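Local coordinates for protein putidaredoxin reductase (Pseudomonas putida, PDB 1Q1R) that probably carries electrons from NADH through its bound FAD to the iron-sulfur protein putidaredoxin, which in turn supplies the cytochrome P450cam monooxygenase, at residues G158-G161 and L162-A165; S194-Y197 and E198-R202. All coordinates share one frame; numbering follows the deposited sequence.

Overall arrangement
Following the chain from its N terminus, strand 151-155 leads into contact 1 on the first turns of helix 159-170; strand 174-178 comes next, and contact 2 then forms on helix 191-204. Each contact closes a turn of its own helix, so the two lie in series and neither nest nor cross. Both helices belong to beta-alpha-beta units of the parallel sheet 130-132, 241-244, 151-155, 174-178, 207-209. The centres of the two contacts are about 12 Å apart, and the helices touch where Y159 meets Y197 and L162 meets H201. Contact 1 meets the flavin through I160 and also touches strand 328-333; contact 2 meets the same antiparallel sheet through strand 336-342.

Contact 1 (G158-G161 and L162-A165); sequences GYIG and LEVA. With FAD (flavin-adenine dinucleotide), chain C.
I160 and V164, one turn apart on helix 159-170, bring their CG2 methyls within 4.4 Å, a light apolar contact along one side of the helix. Both branches of I160 meet the flavin: CG1 stands anti to the carbonyl carbon (chi1 -51°) and carries CD1 to the ring, 3.5 Å from C6 of FAD, while CG2, besides touching V164, lies near the C7M methyl. A branched, apolar residue suits this place, one arm reaching the isoalloxazine and the other touching both C7M and V164.

E163 lies on the neighbouring flank, between Y159 and I160. Its CG passes 3.3 Å from the carbonyl O of Y159, and the extended chain beyond it brings OE1 alongside I160 CD1 at 4.2 Å. The buried carboxylate is well supplied with partners: OE1 forms a salt bridge with K50 NZ and a hydrogen bond with S49 OG; OE2 is hydrogen-bonded to S331 OG and D332 N. K50 also binds FAD, so E163 probably helps to position a first-shell lysine.

L162 lies at the helix start, its CG 3.3 Å from the O of G158; beyond this, the side chain packs on L177 and L185. Y159, whose CB heads away from L162-A165, meets F329 edge-to-face with its ring.

Beneath the side chains, four successive i to i+4 bonds form the first turns. L162 N reaches the O of the N-cap residue G158 at 3.0 Å, and A165 N reaches the O of G161 at 2.9 Å. Together with G156, G158 and G161 match the GxGxxG pattern, whose glycines typically let the helix start pack closely on strand and turn, consistent with the second Rossmann-type dinucleotide-binding unit of the glutathione reductase fold.

Contact 2 (S194-Y197 and E198-R202); sequences SAFY and EHLHR
The CB and CG of E198 pack against the carbonyl O of S194, one turn back on helix 191-204, the helix of a beta-alpha-beta unit between strands 174-178 and 207-209. S194 O also accepts the E198 N-H at 2.8 Å in a nearly straight bond (173°). The extended acid then places OE2 4.0 Å from S194 CB.

On another side of the helix F196 and L200 pair: CZ of the ring meets CG of the leucine at 4.2 Å, approached obliquely. L200 CG stands anti to the backbone N (chi1 -168°), which brings it, rather than the methyls, nearest to F196 CZ. F196 also sets CD2 over the centre of the Y197 ring, 4.0 Å above its plane. F361 meets the F196 ring edge-to-face and L200 packs on I336, so aromatic and aliphatic side chains suit this side of the helix. H201 lays its ring edge toward the carbonyl O of Y197, with CD2 3.2 Å away and the oxygen in the ring plane.

The second shell fixes these groups. V184 gives its N to E198 OE2 and its O to S194 OG, tying both side chains to one loop residue. E198 OE1 faces R202 NH1 in a long salt bridge of 3.5 Å, while R202 NH2 reaches the O of I208. An alanine in place of E198 would probably leave the V184 amide without its carboxylate partner and R202 without its charge mate. H201 suits its place because its imidazole can both hydrogen-bond to Q333 OE1 through NE2 and meet the Y334 ring edge-to-face.

At the outer surface a water donates to F196 O, already the acceptor of L200 N, and lies in the plane of the H199 ring, 3.1 Å from ND1.

Contact 1 (G158-G161 and L162-A165)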
# COMPACT_ATOMS: atom_id res chain seq x y z
N GLY A 158 -0.99 -10.00 6.30
CA GLY A 158 -1.08 -8.54 6.27
C GLY A 158 -2.49 -8.15 5.85
O GLY A 158 -3.34 -9.02 5.66
N TYR A 159 -2.76 -6.85 5.70
CA TYR A 159 -4.09 -6.40 5.31
C TYR A 159 -4.58 -6.99 3.99
O TYR A 159 -5.75 -7.35 3.85
CB TYR A 159 -4.16 -4.87 5.24
CG TYR A 159 -4.13 -4.19 6.59
CD1 TYR A 159 -2.95 -3.65 7.10
CD2 TYR A 159 -5.28 -4.10 7.37
CE1 TYR A 159 -2.92 -3.04 8.35
CE2 TYR A 159 -5.26 -3.49 8.62
CZ TYR A 159 -4.08 -2.96 9.11
OH TYR A 159 -4.06 -2.36 10.35
N ILE A 160 -3.69 -7.09 3.01
CA ILE A 160 -4.09 -7.64 1.72
C ILE A 160 -4.43 -9.13 1.87
O ILE A 160 -5.40 -9.60 1.28
CB ILE A 160 -2.98 -7.47 0.65
CG1 ILE A 160 -2.53 -6.01 0.61
CG2 ILE A 160 -3.51 -7.88 -0.71
CD1 ILE A 160 -3.66 -5.00 0.51
N GLY A 161 -3.64 -9.85 2.66
CA GLY A 161 -3.92 -11.26 2.87
C GLY A 161 -5.30 -11.41 3.49
O GLY A 161 -6.08 -12.28 3.09
N LEU A 162 -5.59 -10.56 4.46
CA LEU A 162 -6.88 -10.59 5.14
C LEU A 162 -8.02 -10.21 4.18
O LEU A 162 -9.11 -10.78 4.24
CB LEU A 162 -6.86 -9.63 6.33
CG LEU A 162 -5.88 -10.04 7.44
CD1 LEU A 162 -5.78 -8.93 8.48
CD2 LEU A 162 -6.36 -11.35 8.06
N GLU A 163 -7.77 -9.23 3.32
CA GLU A 163 -8.79 -8.82 2.35
C GLU A 163 -9.04 -9.94 1.34
O GLU A 163 -10.16 -10.15 0.89
CB GLU A 163 -8.36 -7.54 1.65
CG GLU A 163 -8.55 -6.31 2.53
CD GLU A 163 -8.15 -5.03 1.85
OE1 GLU A 163 -7.90 -5.06 0.62
OE2 GLU A 163 -8.08 -3.99 2.53
N VAL A 164 -7.98 -10.66 0.99
CA VAL A 164 -8.12 -11.78 0.06
C VAL A 164 -8.96 -12.87 0.73
O VAL A 164 -9.89 -13.40 0.13
CB VAL A 164 -6.74 -12.35 -0.33
CG1 VAL A 164 -6.90 -13.72 -0.95
CG2 VAL A 164 -6.04 -11.40 -1.30
N ALA A 165 -8.63 -13.18 1.98
CA ALA A 165 -9.36 -14.20 2.73
C ALA A 165 -10.84 -13.84 2.85
O ALA A 165 -11.71 -14.69 2.65
CB ALA A 165 -8.75 -14.38 4.13
PA FAD C . 3.14 0.65 -8.26
O1A FAD C . 3.92 -0.58 -8.00
O2A FAD C . 1.66 0.57 -8.24
O5B FAD C . 3.58 1.28 -9.67
C5B FAD C . 4.94 1.25 -10.12
C4B FAD C . 4.96 0.85 -11.60
O4B FAD C . 6.27 1.18 -12.19
C3B FAD C . 4.80 -0.67 -11.77
O3B FAD C . 4.01 -0.94 -12.93
C2B FAD C . 6.21 -1.14 -12.00
O2B FAD C . 6.21 -2.35 -12.76
C1B FAD C . 6.77 -0.01 -12.84
N9A FAD C . 8.26 -0.02 -12.96
C8A FAD C . 9.15 -0.26 -11.98
N7A FAD C . 10.38 -0.19 -12.50
C5A FAD C . 10.27 0.09 -13.79
C6A FAD C . 11.20 0.27 -14.82
N6A FAD C . 12.50 0.15 -14.59
N1A FAD C . 10.75 0.56 -16.07
C2A FAD C . 9.44 0.67 -16.33
N3A FAD C . 8.54 0.50 -15.35
C4A FAD C . 8.93 0.21 -14.09
N1 FAD C . -3.48 1.33 -0.42
C2 FAD C . -4.43 1.99 0.37
O2 FAD C . -4.20 3.11 0.80
N3 FAD C . -5.66 1.36 0.64
C4 FAD C . -5.93 0.07 0.12
O4 FAD C . -7.03 -0.45 0.33
C4X FAD C . -4.97 -0.59 -0.66
N5 FAD C . -5.24 -1.81 -1.22
C5X FAD C . -4.36 -2.45 -2.04
C6 FAD C . -4.69 -3.69 -2.61
C7 FAD C . -3.79 -4.34 -3.49
C7M FAD C . -4.16 -5.72 -4.07
C8 FAD C . -2.55 -3.73 -3.80
C8M FAD C . -1.55 -4.39 -4.76
C9 FAD C . -2.22 -2.49 -3.23
C9A FAD C . -3.12 -1.85 -2.35
N10 FAD C . -2.81 -0.58 -1.77
C10 FAD C . -3.75 0.05 -0.93
C1' FAD C . -1.49 0.07 -2.05
C2' FAD C . -1.65 1.19 -3.09
O2' FAD C . -2.39 0.68 -4.20
C3' FAD C . -0.27 1.70 -3.55
O3' FAD C . 0.49 2.10 -2.41
C4' FAD C . -0.44 2.89 -4.51
O4' FAD C . -1.20 2.49 -5.64
C5' FAD C . 0.92 3.44 -4.99
O5' FAD C . 1.57 2.54 -5.90
P FAD C . 2.85 3.08 -6.74
O1P FAD C . 2.34 3.78 -7.94
O2P FAD C . 3.71 3.84 -5.81
O3P FAD C . 3.64 1.73 -7.16

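Contact 2 (S194-Y197 and E198-R202)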
# COMPACT_ATOMS: atom_id res chain seq x y z
N SER A 194 -5.23 -7.43 17.05
CA SER A 194 -4.97 -8.65 16.28
C SER A 194 -6.06 -9.64 16.65
O SER A 194 -6.61 -10.34 15.80
CB SER A 194 -3.60 -9.24 16.64
OG SER A 194 -2.55 -8.40 16.23
N ALA A 195 -6.37 -9.68 17.94
CA ALA A 195 -7.40 -10.57 18.45
C ALA A 195 -8.72 -10.28 17.76
O ALA A 195 -9.46 -11.20 17.40
CB ALA A 195 -7.55 -10.38 19.96
N PHE A 196 -9.03 -9.00 17.57
CA PHE A 196 -10.27 -8.62 16.91
C PHE A 196 -10.32 -9.22 15.50
O PHE A 196 -11.30 -9.88 15.13
CB PHE A 196 -10.38 -7.10 16.82
CG PHE A 196 -11.41 -6.62 15.84
CD1 PHE A 196 -12.77 -6.74 16.12
CD2 PHE A 196 -11.02 -6.10 14.61
CE1 PHE A 196 -13.73 -6.34 15.18
CE2 PHE A 196 -11.96 -5.70 13.67
CZ PHE A 196 -13.32 -5.82 13.95
N TYR A 197 -9.27 -8.99 14.71
CA TYR A 197 -9.21 -9.52 13.35
C TYR A 197 -9.25 -11.04 13.30
O TYR A 197 -9.99 -11.63 12.51
CB TYR A 197 -7.96 -9.02 12.62
CG TYR A 197 -8.05 -7.58 12.17
CD1 TYR A 197 -7.35 -6.57 12.83
CD2 TYR A 197 -8.84 -7.22 11.08
CE1 TYR A 197 -7.43 -5.24 12.42
CE2 TYR A 197 -8.93 -5.89 10.66
CZ TYR A 197 -8.22 -4.91 11.33
OH TYR A 197 -8.29 -3.61 10.91
N GLU A 198 -8.44 -11.69 14.13
CA GLU A 198 -8.41 -13.14 14.15
C GLU A 198 -9.79 -13.72 14.47
O GLU A 198 -10.25 -14.65 13.81
CB GLU A 198 -7.35 -13.62 15.14
CG GLU A 198 -5.93 -13.42 14.60
CD GLU A 198 -4.84 -13.76 15.60
OE1 GLU A 198 -5.05 -14.67 16.43
OE2 GLU A 198 -3.77 -13.12 15.55
N HIS A 199 -10.46 -13.15 15.46
CA HIS A 199 -11.80 -13.62 15.82
C HIS A 199 -12.80 -13.28 14.72
O HIS A 199 -13.69 -14.07 14.40
CB HIS A 199 -12.25 -13.00 17.15
CG HIS A 199 -13.64 -13.37 17.55
ND1 HIS A 199 -14.73 -12.59 17.25
CD2 HIS A 199 -14.12 -14.46 18.20
CE1 HIS A 199 -15.83 -13.18 17.69
NE2 HIS A 199 -15.49 -14.31 18.27
N LEU A 200 -12.64 -12.10 14.14
CA LEU A 200 -13.53 -11.66 13.07
C LEU A 200 -13.52 -12.67 11.92
O LEU A 200 -14.57 -13.16 11.49
CB LEU A 200 -13.07 -10.28 12.61
CG LEU A 200 -13.89 -9.36 11.69
CD1 LEU A 200 -13.25 -9.34 10.33
CD2 LEU A 200 -15.35 -9.79 11.64
N HIS A 201 -12.33 -13.00 11.44
CA HIS A 201 -12.16 -13.93 10.34
C HIS A 201 -12.53 -15.38 10.68
O HIS A 201 -13.23 -16.04 9.91
CB HIS A 201 -10.72 -13.86 9.82
CG HIS A 201 -10.44 -12.64 9.00
ND1 HIS A 201 -10.65 -12.61 7.63
CD2 HIS A 201 -10.01 -11.41 9.34
CE1 HIS A 201 -10.35 -11.41 7.18
NE2 HIS A 201 -9.96 -10.66 8.19
N ARG A 202 -12.06 -15.87 11.83
CA ARG A 202 -12.39 -17.23 12.24
C ARG A 202 -13.90 -17.37 12.34
O ARG A 202 -14.46 -18.39 11.96
CB ARG A 202 -11.72 -17.56 13.58
CG ARG A 202 -10.23 -17.87 13.46
CD ARG A 202 -9.55 -18.04 14.81
NE ARG A 202 -8.12 -18.35 14.66
CZ ARG A 202 -7.17 -17.93 15.48
NH1 ARG A 202 -7.46 -17.19 16.53
NH2 ARG A 202 -5.90 -18.25 15.23
O HOH W 1 -14.36 -9.76 15.98